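Local coordinates for competence damage-inducible protein A (Enterobacter cloacae subsp. cloacae, PDB 5VU3) that is of unknown function but belongs to the CinA family of competence- and damage-inducible proteins, some relatives of which act as nicotinamide mononucleotide deamidases, at residues 66-69 with 70-73. Numbering follows the deposited sequence.
Sequences DSAK and ERIL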
loop_
_atom_site.group_PDB
_atom_site.type_symbol
_atom_site.label_atom_id
_atom_site.label_comp_id
_atom_site.label_asym_id
_atom_site.label_seq_id
_atom_site.Cartn_x
_atom_site.Cartn_y
_atom_site.Cartn_z
ATOM N N ASP A 66 -7.250 -10.452 -10.784
ATOM C CA ASP A 66 -7.615 -11.794 -10.340
ATOM C C ASP A 66 -6.394 -12.706 -10.276
ATOM O O ASP A 66 -6.224 -13.466 -9.314
ATOM C CB ASP A 66 -8.662 -12.387 -11.283
ATOM C CG ASP A 66 -10.056 -11.826 -11.045
ATOM O OD1 ASP A 66 -10.227 -10.955 -10.164
ATOM O OD2 ASP A 66 -10.989 -12.264 -11.750
ATOM N N SER A 67 -5.533 -12.646 -11.291
ATOM C CA SER A 67 -4.397 -13.560 -11.345
ATOM C C SER A 67 -3.425 -13.323 -10.197
ATOM O O SER A 67 -2.833 -14.275 -9.683
ATOM C CB SER A 67 -3.683 -13.427 -12.688
ATOM O OG SER A 67 -3.513 -12.065 -13.035
ATOM N N ALA A 68 -3.251 -12.071 -9.775
ATOM C CA ALA A 68 -2.374 -11.806 -8.639
ATOM C C ALA A 68 -2.997 -12.288 -7.337
ATOM O O ALA A 68 -2.283 -12.758 -6.444
ATOM C CB ALA A 68 -2.046 -10.318 -8.556
ATOM N N LYS A 69 -4.320 -12.159 -7.193
ATOM C CA LYS A 69 -4.984 -12.737 -6.028
ATOM C C LYS A 69 -4.762 -14.244 -5.973
ATOM O O LYS A 69 -4.503 -14.804 -4.902
ATOM C CB LYS A 69 -6.482 -12.418 -6.049
ATOM C CG LYS A 69 -6.839 -10.959 -5.782
ATOM C CD LYS A 69 -8.347 -10.740 -5.815
ATOM C CE LYS A 69 -8.709 -9.250 -5.765
ATOM N NZ LYS A 69 -8.297 -8.490 -6.981
ATOM N N GLU A 70 -4.838 -14.918 -7.123
ATOM C CA GLU A 70 -4.638 -16.365 -7.133
ATOM C C GLU A 70 -3.187 -16.729 -6.855
ATOM O O GLU A 70 -2.905 -17.655 -6.085
ATOM C CB GLU A 70 -5.078 -16.949 -8.473
ATOM C CG GLU A 70 -6.508 -16.629 -8.831
ATOM C CD GLU A 70 -6.848 -17.013 -10.253
ATOM O OE1 GLU A 70 -5.932 -17.022 -11.099
ATOM O OE2 GLU A 70 -8.027 -17.312 -10.523
ATOM N N ARG A 71 -2.250 -16.009 -7.465
ATOM C CA ARG A 71 -0.849 -16.404 -7.376
ATOM C C ARG A 71 -0.222 -15.988 -6.047
ATOM O O ARG A 71 0.503 -16.778 -5.427
ATOM C CB ARG A 71 -0.084 -15.801 -8.550
ATOM C CG ARG A 71 1.193 -16.517 -8.915
ATOM C CD ARG A 71 1.899 -15.762 -10.028
ATOM N NE ARG A 71 2.002 -14.339 -9.714
ATOM C CZ ARG A 71 1.270 -13.392 -10.295
ATOM N NH1 ARG A 71 0.385 -13.725 -11.229
ATOM N NH2 ARG A 71 1.418 -12.121 -9.939
ATOM N N ILE A 72 -0.492 -14.765 -5.593
ATOM C CA ILE A 72 0.129 -14.267 -4.367
ATOM C C ILE A 72 -0.639 -14.732 -3.139
ATOM O O ILE A 72 -0.047 -15.174 -2.149
ATOM C CB ILE A 72 0.236 -12.732 -4.398
ATOM C CG1 ILE A 72 1.027 -12.263 -5.619
ATOM C CG2 ILE A 72 0.870 -12.222 -3.104
ATOM C CD1 ILE A 72 1.104 -10.761 -5.740
ATOM N N LEU A 73 -1.963 -14.627 -3.177
ATOM C CA LEU A 73 -2.800 -14.890 -2.019
ATOM C C LEU A 73 -3.512 -16.232 -2.087
ATOM O O LEU A 73 -4.315 -16.533 -1.200
ATOM C CB LEU A 73 -3.827 -13.768 -1.852
ATOM C CG LEU A 73 -3.284 -12.401 -1.421
ATOM C CD1 LEU A 73 -4.384 -11.346 -1.410
ATOM C CD2 LEU A 73 -2.609 -12.488 -0.054
HETATM O O HOH W 1 -2.727 -16.941 -11.830
#
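Glu-70 N donates to Asp-66 O at 3.0 Å, opening the run of i+4 backbone hydrogen bonds in the short alpha-helix 66-73, which follows strand 57-63 at one edge of the mixed sheet. Arg-71 N donates to Ser-67 O at 2.9 Å and Ile-72 N reaches Ala-68 O at 2.8 Å. The Leu-73 N to Lys-69 O bond is weak, bent to an N-H...O angle of 131°. Ser-67 O has a second, weak donor in a water that also donates to Glu-70 OE1 at 3.3 Å, linking the glutamate's carboxylate to the backbone one turn earlier. The ammonium of Lys-69 finds its partners outside the helix residues: the bend at chi4 (67°) accompanies its hydrogen bond to Ser-37 OG and a weak one to Ser-65 O, while Ser-65 OG accepts Ala-68 N. Arg-71 has CG anti to the backbone N (chi1 -157°) and folds at chi3, bringing its guanidinium alongside the preceding turn, where NH2 lies 4.1 Å from Ala-68 CB. That same NH2 donates to Ile-101 O of the second subunit, placing this helix face at the dimer interface. Next to it, Ile-72 CD1 packs 4.2 Å from Ala-68 CB.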